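Local coordinates for protein PLP-Dependent L-Arginine Hydroxylase MppP (PDB 6C9B) that acts as a PLP-dependent oxidase of L-arginine, a dimer of the aminotransferase family that binds its 4-hydroxy-2-oxo acid product, at residues S35-I41 with E264-D268; L85-S89 with L251-S255; A179-L185 with A209-V214. All blocks are in the same frame, centred on the assembly; numbering follows the deposited sequence.

Contact 1 (S35-I41 with E264-D268)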
loop_
_atom_site.group_PDB
_atom_site.type_symbol
_atom_site.label_atom_id
_atom_site.label_comp_id
_atom_site.label_asym_id
_atom_site.label_seq_id
_atom_site.Cartn_x
_atom_site.Cartn_y
_atom_site.Cartn_z
ATOM N N SER B 35 15.661 -19.305 -7.382
ATOM C CA SER B 35 16.072 -20.702 -7.482
ATOM C C SER B 35 15.324 -21.374 -8.630
ATOM O O SER B 35 14.320 -20.855 -9.119
ATOM C CB SER B 35 15.778 -21.440 -6.181
ATOM O OG SER B 35 14.370 -21.600 -6.038
ATOM N N PRO B 36 15.795 -22.540 -9.092
ATOM C CA PRO B 36 15.044 -23.251 -10.140
ATOM C C PRO B 36 13.596 -23.524 -9.778
ATOM O O PRO B 36 12.706 -23.414 -10.630
ATOM C CB PRO B 36 15.842 -24.549 -10.305
ATOM C CG PRO B 36 17.223 -24.201 -9.862
ATOM C CD PRO B 36 17.054 -23.218 -8.750
ATOM N N GLY B 37 13.331 -23.885 -8.526
ATOM C CA GLY B 37 11.962 -24.140 -8.124
ATOM C C GLY B 37 11.122 -22.876 -8.138
ATOM O O GLY B 37 9.946 -22.899 -8.511
ATOM N N GLN B 38 11.722 -21.748 -7.767
ATOM C CA GLN B 38 10.987 -20.481 -7.787
ATOM C C GLN B 38 10.767 -20.009 -9.219
ATOM O O GLN B 38 9.707 -19.469 -9.538
ATOM C CB GLN B 38 11.729 -19.419 -6.962
ATOM C CG GLN B 38 11.747 -19.697 -5.454
ATOM C CD GLN B 38 12.767 -18.839 -4.711
ATOM O OE1 GLN B 38 13.725 -18.327 -5.300
ATOM N NE2 GLN B 38 12.579 -18.708 -3.389
ATOM N N GLN B 39 11.729 -20.256 -10.116
ATOM C CA GLN B 39 11.510 -19.893 -11.513
ATOM C C GLN B 39 10.354 -20.681 -12.104
ATOM O O GLN B 39 9.597 -20.148 -12.923
ATOM C CB GLN B 39 12.786 -20.104 -12.315
ATOM C CG GLN B 39 12.654 -19.754 -13.809
ATOM C CD GLN B 39 12.474 -18.259 -14.044
ATOM O OE1 GLN B 39 13.292 -17.449 -13.611
ATOM N NE2 GLN B 39 11.398 -17.890 -14.734
ATOM N N LYS B 40 10.188 -21.945 -11.695
ATOM C CA LYS B 40 9.041 -22.720 -12.153
ATOM C C LYS B 40 7.728 -22.039 -11.788
ATOM O O LYS B 40 6.757 -22.117 -12.546
ATOM C CB LYS B 40 9.074 -24.130 -11.568
ATOM C CG LYS B 40 9.702 -25.165 -12.457
ATOM C CD LYS B 40 9.141 -26.549 -12.152
ATOM C CE LYS B 40 7.673 -26.681 -12.579
ATOM N NZ LYS B 40 7.090 -27.996 -12.203
ATOM N N ILE B 41 7.658 -21.417 -10.605
ATOM C CA ILE B 41 6.459 -20.668 -10.224
ATOM C C ILE B 41 6.252 -19.501 -11.177
ATOM O O ILE B 41 5.148 -19.265 -11.686
ATOM C CB ILE B 41 6.559 -20.182 -8.763
ATOM C CG1 ILE B 41 6.700 -21.365 -7.807
ATOM C CG2 ILE B 41 5.320 -19.354 -8.399
ATOM C CD1 ILE B 41 7.117 -20.978 -6.369
ATOM N N GLU B 264 2.468 -20.380 -3.415
ATOM C CA GLU B 264 3.412 -21.220 -4.152
ATOM C C GLU B 264 4.831 -21.078 -3.617
ATOM O O GLU B 264 5.548 -22.077 -3.479
ATOM C CB GLU B 264 3.359 -20.883 -5.637
ATOM C CG GLU B 264 2.019 -21.167 -6.271
ATOM C CD GLU B 264 1.594 -22.613 -6.085
ATOM O OE1 GLU B 264 2.415 -23.526 -6.334
ATOM O OE2 GLU B 264 0.448 -22.833 -5.647
ATOM N N PHE B 265 5.260 -19.853 -3.312
ATOM C CA PHE B 265 6.603 -19.665 -2.768
ATOM C C PHE B 265 6.725 -20.319 -1.395
ATOM O O PHE B 265 7.781 -20.874 -1.055
ATOM C CB PHE B 265 6.949 -18.166 -2.700
ATOM C CG PHE B 265 7.629 -17.648 -3.953
ATOM C CD1 PHE B 265 6.907 -17.433 -5.117
ATOM C CD2 PHE B 265 8.990 -17.407 -3.961
ATOM C CE1 PHE B 265 7.549 -16.989 -6.282
ATOM C CE2 PHE B 265 9.638 -16.957 -5.119
ATOM C CZ PHE B 265 8.916 -16.750 -6.265
ATOM N N SER B 266 5.646 -20.270 -0.604
ATOM C CA SER B 266 5.641 -20.917 0.700
ATOM C C SER B 266 5.747 -22.423 0.562
ATOM O O SER B 266 6.453 -23.066 1.337
ATOM C CB SER B 266 4.371 -20.566 1.471
ATOM O OG SER B 266 4.365 -19.213 1.854
ATOM N N ARG B 267 5.057 -23.004 -0.422
ATOM C CA ARG B 267 5.138 -24.451 -0.600
ATOM C C ARG B 267 6.525 -24.878 -1.071
ATOM O O ARG B 267 7.043 -25.918 -0.646
ATOM C CB ARG B 267 4.045 -24.905 -1.570
ATOM C CG ARG B 267 2.650 -24.755 -0.948
ATOM C CD ARG B 267 1.500 -25.067 -1.901
ATOM N NE ARG B 267 0.221 -25.086 -1.176
ATOM C CZ ARG B 267 -0.973 -25.200 -1.750
ATOM N NH1 ARG B 267 -1.079 -25.308 -3.068
ATOM N NH2 ARG B 267 -2.067 -25.204 -1.001
ATOM N N ASP B 268 7.134 -24.098 -1.968
ATOM C CA ASP B 268 8.494 -24.383 -2.406
ATOM C C ASP B 268 9.462 -24.296 -1.233
ATOM O O ASP B 268 10.391 -25.114 -1.113
ATOM C CB ASP B 268 8.886 -23.399 -3.508
ATOM C CG ASP B 268 10.330 -23.488 -3.880
ATOM O OD1 ASP B 268 10.671 -24.351 -4.707
ATOM O OD2 ASP B 268 11.140 -22.714 -3.342
HETATM O O HOH W 1 13.853 -22.516 -3.553
HETATM O O HOH W 2 10.552 -20.510 -1.994
#
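The first turns of helix 36-43 pack against an early part of the long helix 256-291, the short axes running nearly antiparallel at 156° and 9.9 Å apart. I41 and F265 form the apolar half. The I41 CD1 methyl sits over one face of the F265 ring, 4.2 Å from its centroid, a CH-pi contact. I41 CG1 lies anti to the carbonyl carbon (chi1 -60°) and carries CD1 in among the E264 carbonyl, the ring and D268 CB, while I41 CG2 rests on E264 CB at 3.7 Å. One turn earlier on the same helix as I41, Q38 crosses the phenyl at about a right angle: Q38 CG comes within 3.5 Å of F265 CE2, with the amide plane turned 35° from the ring. W223, from a loop, also meets this ring, and L48 of helix 45-54 touches both I41 and E264.

The polar half is bridged by water. One water links S35 OG to D268 OD2; a second accepts from Q38 NE2 and donates to F265 O and, at 2.6 Å, to the same D268 OD2. This carboxylate oxygen thus receives two water hydrogens, and its partner OD1 lies against G37 CA. Behind the waters, Q38 N bonds to S35 OG and S35 N to Q38 OE1 (3.0 Å), the reciprocal pair of a helix N-terminal capping box.

Contact 2 (L85-S89 with L251-S255); sequences LSCYS and LLGVS
Y88 and L251 meet, the tyrosine coming from just beyond the end of strand 84-87 and the leucine from the loop that follows helix 243-250. Followed outward from its backbone, L251 first sets CB against the phenol end of Y88, 3.6 Å from OH and 3.8 Å from CE2. CG then takes the position between backbone N and carbonyl carbon (chi1 73°), which turns CD1 inward. That methyl ends over the centre of the Y88 ring, 3.8 Å from the centroid and only 11° off the normal, a well-centred CH-pi contact; it also reaches S86 O and C87 CA.

Three residues on, V254 presses its CG1 on the backbone between C87 and Y88, 3.4 Å from C87 C, and reaches obliquely toward the ring, while V254 CG2 lies 3.8 Å from S86 CB. No direct hydrogen bond joins the segments. Instead one water accepts from Y88 OH at 3.1 Å and donates to G253 O at 2.9 Å, tying the phenol to the loop backbone. The phenol also has a weak hydrogen bond to K229 of the second subunit. G253 carries the chain past this water in an extended conformation with positive phi.

S86 OG turns to E61 and H65, and S86 O is held by the Y247 hydroxyl of helix 243-250. The loop thus packs across the end of strand 84-87, an outermost strand of the seven-stranded sheet within this chain, which pairs with strand 231-235; L259 of helix 256-291 touches both S86 and V254.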
loop_
_atom_site.group_PDB
_atom_site.type_symbol
_atom_site.label_atom_id
_atom_site.label_comp_id
_atom_site.label_asym_id
_atom_site.label_seq_id
_atom_site.Cartn_x
_atom_site.Cartn_y
_atom_site.Cartn_z
ATOM N N LEU B 85 -5.753 -9.993 8.394
ATOM C CA LEU B 85 -6.051 -8.995 7.373
ATOM C C LEU B 85 -4.853 -8.879 6.439
ATOM O O LEU B 85 -3.758 -8.507 6.880
ATOM C CB LEU B 85 -6.365 -7.642 7.998
ATOM C CG LEU B 85 -7.462 -7.707 9.060
ATOM C CD1 LEU B 85 -7.615 -6.340 9.737
ATOM C CD2 LEU B 85 -8.747 -8.142 8.448
ATOM N N SER B 86 -5.057 -9.172 5.147
ATOM C CA SER B 86 -3.960 -9.111 4.180
ATOM C C SER B 86 -3.854 -7.687 3.645
ATOM O O SER B 86 -4.826 -7.143 3.106
ATOM C CB SER B 86 -4.163 -10.100 3.026
ATOM O OG SER B 86 -4.332 -11.435 3.495
ATOM N N CYS B 87 -2.688 -7.079 3.839
ATOM C CA CYS B 87 -2.417 -5.693 3.471
ATOM C C CYS B 87 -1.390 -5.659 2.347
ATOM O O CYS B 87 -0.632 -6.614 2.153
ATOM C CB CYS B 87 -1.874 -4.893 4.658
ATOM S SG CYS B 87 -2.973 -5.009 6.104
ATOM N N TYR B 88 -1.342 -4.538 1.625
ATOM C CA TYR B 88 -0.340 -4.396 0.560
ATOM C C TYR B 88 1.089 -4.575 1.060
ATOM O O TYR B 88 1.963 -5.006 0.295
ATOM C CB TYR B 88 -0.448 -3.029 -0.106
ATOM C CG TYR B 88 -1.794 -2.705 -0.689
ATOM C CD1 TYR B 88 -2.343 -3.489 -1.693
ATOM C CD2 TYR B 88 -2.493 -1.598 -0.280
ATOM C CE1 TYR B 88 -3.587 -3.178 -2.254
ATOM C CE2 TYR B 88 -3.705 -1.266 -0.848
ATOM C CZ TYR B 88 -4.242 -2.066 -1.828
ATOM O OH TYR B 88 -5.448 -1.776 -2.382
ATOM N N SER B 89 1.369 -4.242 2.309
ATOM C CA SER B 89 2.716 -4.374 2.832
ATOM C C SER B 89 2.630 -4.329 4.339
ATOM O O SER B 89 1.618 -3.903 4.907
ATOM C CB SER B 89 3.628 -3.251 2.369
ATOM O OG SER B 89 3.198 -2.036 2.985
ATOM N N LEU B 251 -8.338 -0.374 2.162
ATOM C CA LEU B 251 -8.332 -1.355 1.075
ATOM C C LEU B 251 -9.398 -2.421 1.278
ATOM O O LEU B 251 -9.824 -2.711 2.406
ATOM C CB LEU B 251 -6.960 -2.030 0.897
ATOM C CG LEU B 251 -6.473 -3.076 1.917
ATOM C CD1 LEU B 251 -5.354 -3.956 1.356
ATOM C CD2 LEU B 251 -5.985 -2.431 3.200
ATOM N N LEU B 252 -9.808 -2.993 0.142
ATOM C CA LEU B 252 -10.731 -4.129 0.080
ATOM C C LEU B 252 -10.013 -5.464 0.306
ATOM O O LEU B 252 -10.617 -6.422 0.795
ATOM C CB LEU B 252 -11.427 -4.081 -1.281
ATOM C CG LEU B 252 -12.665 -4.924 -1.570
ATOM C CD1 LEU B 252 -13.858 -4.370 -0.803
ATOM C CD2 LEU B 252 -12.926 -4.949 -3.088
ATOM N N GLY B 253 -8.734 -5.540 -0.020
ATOM C CA GLY B 253 -7.980 -6.774 0.059
ATOM C C GLY B 253 -6.829 -6.671 -0.921
ATOM O O GLY B 253 -6.655 -5.655 -1.584
ATOM N N VAL B 254 -6.026 -7.723 -0.981
ATOM C CA VAL B 254 -4.878 -7.730 -1.874
ATOM C C VAL B 254 -5.202 -8.577 -3.096
ATOM O O VAL B 254 -6.195 -9.298 -3.138
ATOM C CB VAL B 254 -3.599 -8.212 -1.184
ATOM C CG1 VAL B 254 -3.259 -7.290 0.005
ATOM C CG2 VAL B 254 -3.745 -9.636 -0.730
ATOM N N SER B 255 -4.338 -8.494 -4.095
ATOM C CA SER B 255 -4.576 -9.197 -5.343
ATOM C C SER B 255 -4.585 -10.703 -5.110
ATOM O O SER B 255 -3.669 -11.233 -4.459
ATOM C CB SER B 255 -3.490 -8.852 -6.354
ATOM O OG SER B 255 -3.538 -9.740 -7.468
HETATM O O HOH W 3 -7.490 -3.690 -3.614
#

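Contact 3 (A179-L185 with A209-V214)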
loop_
_atom_site.group_PDB
_atom_site.type_symbol
_atom_site.label_atom_id
_atom_site.label_comp_id
_atom_site.label_asym_id
_atom_site.label_seq_id
_atom_site.Cartn_x
_atom_site.Cartn_y
_atom_site.Cartn_z
ATOM N N ALA B 179 -0.737 -8.634 29.765
ATOM C CA ALA B 179 -2.055 -9.049 30.248
ATOM C C ALA B 179 -2.343 -8.494 31.634
ATOM O O ALA B 179 -3.477 -8.074 31.923
ATOM C CB ALA B 179 -2.152 -10.563 30.283
ATOM N N GLU B 180 -1.363 -8.594 32.535
ATOM C CA GLU B 180 -1.543 -8.115 33.905
ATOM C C GLU B 180 -1.854 -6.622 33.933
ATOM O O GLU B 180 -2.632 -6.164 34.790
ATOM C CB GLU B 180 -0.286 -8.442 34.728
ATOM C CG GLU B 180 -0.267 -7.905 36.171
ATOM C CD GLU B 180 -1.248 -8.609 37.096
ATOM O OE1 GLU B 180 -1.417 -8.125 38.234
ATOM O OE2 GLU B 180 -1.826 -9.644 36.702
ATOM N N HIS B 181 -1.305 -5.856 32.990
ATOM C CA HIS B 181 -1.485 -4.407 32.930
ATOM C C HIS B 181 -2.528 -3.932 31.914
ATOM O O HIS B 181 -2.805 -2.725 31.847
ATOM C CB HIS B 181 -0.147 -3.732 32.610
ATOM C CG HIS B 181 0.817 -3.756 33.749
ATOM N ND1 HIS B 181 0.961 -2.694 34.618
ATOM C CD2 HIS B 181 1.666 -4.719 34.184
ATOM C CE1 HIS B 181 1.865 -2.997 35.532
ATOM N NE2 HIS B 181 2.306 -4.220 35.296
ATOM N N GLY B 182 -3.096 -4.820 31.102
ATOM C CA GLY B 182 -4.037 -4.367 30.093
ATOM C C GLY B 182 -3.399 -3.713 28.890
ATOM O O GLY B 182 -4.084 -3.009 28.145
ATOM N N THR B 183 -2.110 -3.959 28.663
ATOM C CA THR B 183 -1.327 -3.362 27.597
ATOM C C THR B 183 -1.446 -4.199 26.316
ATOM O O THR B 183 -1.533 -5.424 26.378
ATOM C CB THR B 183 0.143 -3.309 28.038
ATOM O OG1 THR B 183 0.226 -2.901 29.405
ATOM C CG2 THR B 183 0.954 -2.347 27.200
ATOM N N VAL B 184 -1.402 -3.534 25.162
ATOM C CA VAL B 184 -1.320 -4.239 23.880
ATOM C C VAL B 184 0.122 -4.679 23.647
ATOM O O VAL B 184 1.043 -3.865 23.736
ATOM C CB VAL B 184 -1.785 -3.345 22.715
ATOM C CG1 VAL B 184 -1.625 -4.079 21.404
ATOM C CG2 VAL B 184 -3.243 -2.912 22.880
ATOM N N LEU B 185 0.324 -5.954 23.327
ATOM C CA LEU B 185 1.629 -6.437 22.871
ATOM C C LEU B 185 1.578 -6.555 21.350
ATOM O O LEU B 185 0.755 -7.301 20.818
ATOM C CB LEU B 185 1.983 -7.782 23.508
ATOM C CG LEU B 185 3.338 -8.397 23.101
ATOM C CD1 LEU B 185 4.460 -7.432 23.276
ATOM C CD2 LEU B 185 3.563 -9.630 23.939
ATOM N N ALA B 209 -1.258 -16.594 27.195
ATOM C CA ALA B 209 -1.081 -15.502 28.154
ATOM C C ALA B 209 -2.334 -14.652 28.249
ATOM O O ALA B 209 -2.612 -14.074 29.305
ATOM C CB ALA B 209 0.121 -14.630 27.753
ATOM N N GLY B 210 -3.098 -14.559 27.162
ATOM C CA GLY B 210 -4.361 -13.850 27.215
ATOM C C GLY B 210 -4.254 -12.349 27.236
ATOM O O GLY B 210 -5.165 -11.678 27.729
ATOM N N CYS B 211 -3.154 -11.798 26.752
ATOM C CA CYS B 211 -3.063 -10.361 26.566
ATOM C C CYS B 211 -3.738 -9.942 25.258
ATOM O O CYS B 211 -4.079 -10.765 24.400
ATOM C CB CYS B 211 -1.603 -9.930 26.568
ATOM S SG CYS B 211 -0.627 -10.634 25.177
ATOM N N ARG B 212 -3.994 -8.647 25.151
ATOM C CA ARG B 212 -4.358 -8.059 23.870
ATOM C C ARG B 212 -3.116 -8.044 23.014
ATOM O O ARG B 212 -2.050 -7.656 23.496
ATOM C CB ARG B 212 -4.867 -6.635 24.048
ATOM C CG ARG B 212 -6.070 -6.522 24.976
ATOM C CD ARG B 212 -6.180 -5.092 25.511
ATOM N NE ARG B 212 -6.512 -4.136 24.455
ATOM C CZ ARG B 212 -6.242 -2.835 24.519
ATOM N NH1 ARG B 212 -5.630 -2.323 25.578
ATOM N NH2 ARG B 212 -6.563 -2.038 23.522
ATOM N N TRP B 213 -3.236 -8.471 21.754
ATOM C CA TRP B 213 -2.044 -8.570 20.930
ATOM C C TRP B 213 -2.340 -8.324 19.459
ATOM O O TRP B 213 -3.454 -8.503 18.965
ATOM C CB TRP B 213 -1.341 -9.944 21.077
ATOM C CG TRP B 213 -2.199 -11.149 20.801
ATOM C CD1 TRP B 213 -2.842 -11.930 21.738
ATOM C CD2 TRP B 213 -2.517 -11.738 19.518
ATOM N NE1 TRP B 213 -3.538 -12.934 21.128
ATOM C CE2 TRP B 213 -3.365 -12.844 19.771
ATOM C CE3 TRP B 213 -2.192 -11.424 18.191
ATOM C CZ2 TRP B 213 -3.879 -13.652 18.749
ATOM C CZ3 TRP B 213 -2.718 -12.224 17.171
ATOM C CH2 TRP B 213 -3.547 -13.327 17.461
ATOM N N VAL B 214 -1.286 -7.926 18.763
ATOM C CA VAL B 214 -1.295 -7.763 17.315
ATOM C C VAL B 214 0.040 -8.273 16.822
ATOM O O VAL B 214 1.067 -7.999 17.438
ATOM C CB VAL B 214 -1.479 -6.286 16.902
ATOM C CG1 VAL B 214 -1.275 -6.123 15.385
ATOM C CG2 VAL B 214 -2.827 -5.799 17.283
HETATM O O HOH W 4 -3.455 -7.079 27.527
#
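The guanidinium of R212 has one face covered near its middle by V184 CG2, 3.4 Å from the plane, while G182 O meets it at the edge, in plane. V184 and R212 sit in the first part of the parallel pair 184-188 and 212-218, the strands of a beta-alpha-beta unit whose connection includes helix 202-209. R212 NH1 donates to G182 O at 3.1 Å, a bent bond with 143° at the hydrogen. The arginine chain bends at chi3 (67°), which brings the guanidinium back against the valine methyl and beside the G182 carbonyl. Its NH2 is bound in addition by I239 O, so backbone oxygens from two parts of the chain fix its rotation.

The sheet pairing is secured at L185. L185 N donates to R212 O at 2.9 Å and V214 N to L185 O at 3.0 Å, so that L185 bonds to the residues on both sides of its parallel partner W213. W213 CA adds a CA-H...O contact to L185 O. V184 and R212 point to one face of the sheet, L185 and W213 to the other, where L206 of helix 202-209 touches both of the latter.

Ahead of the strands, two chain turns meet. G182, with positive phi, is the C-prime residue of the Schellman motif ending helix 168-181, and G210 likewise leaves helix 202-209 with positive phi. Beside them A179 CB packs on C211 CB at 3.8 Å and on A209 O. Where the strands open toward these turns, a single water fills the bonding position, donating to T183 O at 2.8 Å and accepting from R212 N.

Contact 2 is the buried one; contacts 1 and 3 are partly buried and lie toward the periphery of the chain. Contacts 2 and 3 reach the same seven-stranded sheet, the former at an outermost strand, 84-87, and the latter between two interior parallel strands, with centres 26 Å apart. Contact 1 involves no strand, yet helix 256-291 joins it to contact 2, whose loop leads directly into that helix. Direct backbone hydrogen bonds cross only contact 3. All three have a bridging water, but the methyl lies on an aromatic ring in contacts 1 and 2 and on a guanidinium in contact 3. The second subunit reaches contact 2 alone, in keeping with its place near the dimer interface.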